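Local coordinates for protein probable 2-hydroxyhepta-2,4-diene-1,7-dioate isomerase (Thermus thermophilus, PDB 2DFU) that probably acts as a metal-dependent isomerase or hydrolase of the fumarylacetoacetate hydrolase family, named for isomerising 2-hydroxyhepta-2,4-diene-1,7-dioate, at residues V102-P105 against F106-E110; L156-V159 against R160-A164. All coordinates share one frame; numbering follows the deposited sequence.

Contact 1: V102-P105 against F106-E110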
loop_
_atom_site.group_PDB
_atom_site.type_symbol
_atom_site.label_atom_id
_atom_site.label_comp_id
_atom_site.label_asym_id
_atom_site.label_seq_id
_atom_site.Cartn_x
_atom_site.Cartn_y
_atom_site.Cartn_z
ATOM N N VAL A 102 -6.756 -16.451 9.974
ATOM C CA VAL A 102 -5.501 -16.082 9.341
ATOM C C VAL A 102 -4.869 -17.441 9.034
ATOM O O VAL A 102 -4.505 -18.184 9.945
ATOM C CB VAL A 102 -4.567 -15.318 10.303
ATOM C CG1 VAL A 102 -3.225 -15.065 9.628
ATOM C CG2 VAL A 102 -5.208 -14.007 10.727
ATOM N N PRO A 103 -4.762 -17.799 7.749
ATOM C CA PRO A 103 -4.164 -19.091 7.405
ATOM C C PRO A 103 -2.693 -19.153 7.807
ATOM O O PRO A 103 -1.956 -18.203 7.577
ATOM C CB PRO A 103 -4.326 -19.155 5.885
ATOM C CG PRO A 103 -5.513 -18.283 5.619
ATOM C CD PRO A 103 -5.276 -17.122 6.547
ATOM N N TYR A 104 -2.267 -20.251 8.424
ATOM C CA TYR A 104 -0.857 -20.377 8.771
ATOM C C TYR A 104 -0.231 -20.694 7.410
ATOM O O TYR A 104 -0.442 -21.774 6.861
ATOM C CB TYR A 104 -0.629 -21.525 9.754
ATOM C CG TYR A 104 0.739 -21.466 10.386
ATOM C CD1 TYR A 104 1.889 -21.554 9.607
ATOM C CD2 TYR A 104 0.885 -21.261 11.759
ATOM C CE1 TYR A 104 3.152 -21.432 10.172
ATOM C CE2 TYR A 104 2.143 -21.137 12.337
ATOM C CZ TYR A 104 3.271 -21.221 11.536
ATOM O OH TYR A 104 4.518 -21.069 12.091
ATOM N N PRO A 105 0.542 -19.751 6.850
ATOM C CA PRO A 105 1.196 -19.885 5.546
ATOM C C PRO A 105 2.132 -21.061 5.331
ATOM O O PRO A 105 2.730 -21.589 6.265
ATOM C CB PRO A 105 1.922 -18.551 5.380
ATOM C CG PRO A 105 1.164 -17.625 6.270
ATOM C CD PRO A 105 0.926 -18.478 7.475
ATOM N N PHE A 106 2.260 -21.446 4.068
ATOM C CA PHE A 106 3.127 -22.540 3.682
ATOM C C PHE A 106 4.577 -22.089 3.676
ATOM O O PHE A 106 5.468 -22.875 3.989
ATOM C CB PHE A 106 2.752 -23.043 2.286
ATOM C CG PHE A 106 3.717 -24.053 1.729
ATOM C CD1 PHE A 106 3.887 -25.289 2.348
ATOM C CD2 PHE A 106 4.481 -23.756 0.602
ATOM C CE1 PHE A 106 4.806 -26.217 1.853
ATOM C CE2 PHE A 106 5.402 -24.677 0.100
ATOM C CZ PHE A 106 5.566 -25.908 0.727
ATOM N N PHE A 107 4.805 -20.819 3.338
ATOM C CA PHE A 107 6.159 -20.264 3.244
ATOM C C PHE A 107 6.890 -19.967 4.552
ATOM O O PHE A 107 8.058 -19.569 4.536
ATOM C CB PHE A 107 6.143 -18.996 2.374
ATOM C CG PHE A 107 5.404 -17.828 2.992
ATOM C CD1 PHE A 107 6.007 -17.042 3.975
ATOM C CD2 PHE A 107 4.104 -17.520 2.592
ATOM C CE1 PHE A 107 5.325 -15.963 4.552
ATOM C CE2 PHE A 107 3.417 -16.447 3.163
ATOM C CZ PHE A 107 4.030 -15.667 4.146
ATOM N N THR A 108 6.224 -20.156 5.682
ATOM C CA THR A 108 6.867 -19.875 6.958
ATOM C C THR A 108 6.633 -20.962 7.990
ATOM O O THR A 108 5.739 -21.793 7.853
ATOM C CB THR A 108 6.364 -18.536 7.556
ATOM O OG1 THR A 108 7.128 -18.207 8.726
ATOM C CG2 THR A 108 4.893 -18.646 7.945
ATOM N N GLU A 109 7.457 -20.947 9.024
ATOM C CA GLU A 109 7.330 -21.889 10.120
ATOM C C GLU A 109 7.631 -21.105 11.385
ATOM O O GLU A 109 7.927 -21.671 12.435
ATOM C CB GLU A 109 8.309 -23.052 9.941
ATOM C CG GLU A 109 7.978 -23.905 8.726
ATOM C CD GLU A 109 8.825 -25.156 8.631
ATOM O OE1 GLU A 109 10.058 -25.028 8.459
ATOM O OE2 GLU A 109 8.257 -26.269 8.729
ATOM N N GLU A 110 7.534 -19.782 11.266
ATOM C CA GLU A 110 7.812 -18.886 12.380
ATOM C C GLU A 110 6.808 -17.733 12.417
ATOM O O GLU A 110 7.183 -16.563 12.321
ATOM C CB GLU A 110 9.233 -18.339 12.240
ATOM C CG GLU A 110 9.914 -18.044 13.557
ATOM C CD GLU A 110 10.074 -19.285 14.410
ATOM O OE1 GLU A 110 10.778 -20.223 13.970
ATOM O OE2 GLU A 110 9.492 -19.325 15.517
#
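Pro-105 and Phe-107 meet where the chain turns out of a short strand, a local example of a proline packing against an aromatic ring two residues further on. CB of Pro-105 lies over one face of the Phe-107 ring, displaced toward the rim, in a CH-pi contact 3.8 Å from the ring centroid and 27° off its normal. Phe-107 reaches this position because its CG lies between the backbone N and the carbonyl carbon (chi1 68°), which brings the ring's face against the proline CB.

Tyr-104 makes the second part of the contact, with Thr-108 and Glu-109. From CB, its CG is directed anti to the backbone N (chi1 -166°), sending the ring out toward residues 108-110, where it crosses the Thr-108 side chain at about a right angle. Further out, CE1 has Thr-108 O at the ring edge and in its plane, at 3.5 Å, and the Thr-108 methyl CG2 at 4.0 Å. At the tip, OH comes 3.2 Å from Glu-109 C and is hydrogen-bonded to Leu-111 N.

Thr-108 opens an ST turn, closed by Glu-110 N, which donates to its OG1 at 3.0 Å in a nearly straight bond; OG1 is also bonded to Asp-150. Around this turn, strand 102-104 runs parallel beside strand 250-259, whose Lys-259 bonds Pro-105 O, while Phe-107 packs on helix 149-154 and on Phe-216 of the second subunit.

Contact 2: L156-V159 against R160-A164; sequences LQWV and RAKSA
Trp-158, at the N-cap position of the short helix 159-162, meets Ala-161 and Lys-162 one turn on, and two backbone hydrogen bonds cross from 156-159 to the residues that follow. The walk begins at Arg-160, whose extended chain leads away from 156-159 to a salt bridge with Asp-155 and another with Glu-75 of the second subunit. CB of Ala-161 lies 4.1 Å from CB of Trp-158, and Ala-161 N donates to a water that in turn donates to Gln-157 O, 2.9 Å from each, bridging the chain just ahead of the helix.

Lys-162 N then bonds Trp-158 O at 3.0 Å, approaching from above the carbonyl plane. Its side chain runs beside that of Trp-158, Lys-162 CG 3.9 Å from Trp-158 CB and Lys-162 CE 4.1 Å from Trp-158 CE3. A bend at chi2 (-80°) helps carry NZ onward to Asp-145 and Thr-147. Ser-163 N makes the second helical bond, to Val-159 O at 2.7 Å, while its OG bonds Gly-82 N.

Helix 159-162 packs against helix 149-154 through Ala-161, with Trp-158 touching it too, and is joined to strand 137-148 by the Ala-161 to Ala-148 backbone bond and by Lys-162.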
loop_
_atom_site.group_PDB
_atom_site.type_symbol
_atom_site.label_atom_id
_atom_site.label_comp_id
_atom_site.label_asym_id
_atom_site.label_seq_id
_atom_site.Cartn_x
_atom_site.Cartn_y
_atom_site.Cartn_z
ATOM N N LEU A 156 14.424 -9.584 0.860
ATOM C CA LEU A 156 14.967 -8.250 0.612
ATOM C C LEU A 156 14.294 -7.242 1.548
ATOM O O LEU A 156 14.957 -6.425 2.192
ATOM C CB LEU A 156 14.715 -7.848 -0.844
ATOM C CG LEU A 156 15.251 -6.485 -1.281
ATOM C CD1 LEU A 156 16.781 -6.491 -1.245
ATOM C CD2 LEU A 156 14.745 -6.177 -2.684
ATOM N N GLN A 157 12.968 -7.315 1.607
ATOM C CA GLN A 157 12.157 -6.447 2.455
ATOM C C GLN A 157 11.078 -7.302 3.120
ATOM O O GLN A 157 10.847 -8.448 2.720
ATOM C CB GLN A 157 11.510 -5.330 1.625
ATOM C CG GLN A 157 12.492 -4.279 1.099
ATOM C CD GLN A 157 12.960 -3.314 2.178
ATOM O OE1 GLN A 157 12.191 -2.472 2.648
ATOM N NE2 GLN A 157 14.223 -3.439 2.581
ATOM N N TRP A 158 10.409 -6.738 4.122
ATOM C CA TRP A 158 9.382 -7.462 4.866
ATOM C C TRP A 158 8.040 -7.605 4.154
ATOM O O TRP A 158 6.988 -7.553 4.797
ATOM C CB TRP A 158 9.154 -6.793 6.227
ATOM C CG TRP A 158 10.395 -6.657 7.069
ATOM C CD1 TRP A 158 11.629 -7.207 6.824
ATOM C CD2 TRP A 158 10.523 -5.922 8.291
ATOM N NE1 TRP A 158 12.511 -6.855 7.818
ATOM C CE2 TRP A 158 11.860 -6.069 8.731
ATOM C CE3 TRP A 158 9.639 -5.152 9.059
ATOM C CZ2 TRP A 158 12.333 -5.471 9.907
ATOM C CZ3 TRP A 158 10.112 -4.558 10.230
ATOM C CH2 TRP A 158 11.445 -4.721 10.640
ATOM N N VAL A 159 8.059 -7.814 2.843
ATOM C CA VAL A 159 6.805 -7.946 2.122
ATOM C C VAL A 159 6.011 -9.195 2.509
ATOM O O VAL A 159 4.871 -9.078 2.967
ATOM C CB VAL A 159 7.016 -7.908 0.602
ATOM C CG1 VAL A 159 5.676 -8.012 -0.106
ATOM C CG2 VAL A 159 7.698 -6.605 0.218
ATOM N N ARG A 160 6.564 -10.391 2.346
ATOM C CA ARG A 160 5.743 -11.519 2.757
ATOM C C ARG A 160 5.810 -11.747 4.259
ATOM O O ARG A 160 4.993 -12.472 4.818
ATOM C CB ARG A 160 6.076 -12.803 1.981
ATOM C CG ARG A 160 7.477 -13.286 2.048
ATOM C CD ARG A 160 7.624 -14.536 1.190
ATOM N NE ARG A 160 9.014 -14.959 1.157
ATOM C CZ ARG A 160 9.429 -16.167 0.796
ATOM N NH1 ARG A 160 8.558 -17.097 0.426
ATOM N NH2 ARG A 160 10.723 -16.443 0.819
ATOM N N ALA A 161 6.761 -11.097 4.921
ATOM C CA ALA A 161 6.879 -11.240 6.367
ATOM C C ALA A 161 5.752 -10.501 7.083
ATOM O O ALA A 161 5.261 -10.953 8.115
ATOM C CB ALA A 161 8.222 -10.696 6.844
ATOM N N LYS A 162 5.336 -9.375 6.515
ATOM C CA LYS A 162 4.308 -8.534 7.120
ATOM C C LYS A 162 3.061 -8.281 6.272
ATOM O O LYS A 162 2.004 -7.940 6.808
ATOM C CB LYS A 162 4.916 -7.169 7.466
ATOM C CG LYS A 162 6.021 -7.178 8.519
ATOM C CD LYS A 162 5.430 -7.266 9.924
ATOM C CE LYS A 162 6.482 -6.969 10.991
ATOM N NZ LYS A 162 5.932 -7.116 12.371
ATOM N N SER A 163 3.177 -8.441 4.960
ATOM C CA SER A 163 2.057 -8.135 4.088
ATOM C C SER A 163 1.380 -9.287 3.345
ATOM O O SER A 163 0.744 -9.071 2.309
ATOM C CB SER A 163 2.491 -7.062 3.091
ATOM O OG SER A 163 1.367 -6.448 2.487
ATOM N N ALA A 164 1.509 -10.503 3.866
ATOM C CA ALA A 164 0.857 -11.654 3.251
ATOM C C ALA A 164 -0.642 -11.494 3.499
ATOM O O ALA A 164 -1.042 -10.770 4.409
ATOM C CB ALA A 164 1.362 -12.956 3.895
HETATM O O HOH W 1 9.430 -10.751 3.853
#

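Contacts 1 and 2 lie in series along the chain, on the same side of its centre and about 12 Å apart between centres. They share helix 149-154 and strand 137-148 as neighbours, and touch directly where Phe-107 CZ comes 3.4 Å from Arg-160 O and 3.8 Å from Ala-164 CB. Contact 1, only partly buried, has no hydrogen bond between its two segments and relies on proline and aromatic packing. Contact 2 is buried and is built on backbone hydrogen bonds, with charged side chains paired beyond it. Both reach Phe-216 of the second subunit, through Phe-107 and Arg-160, which places both contacts at the dimer interface.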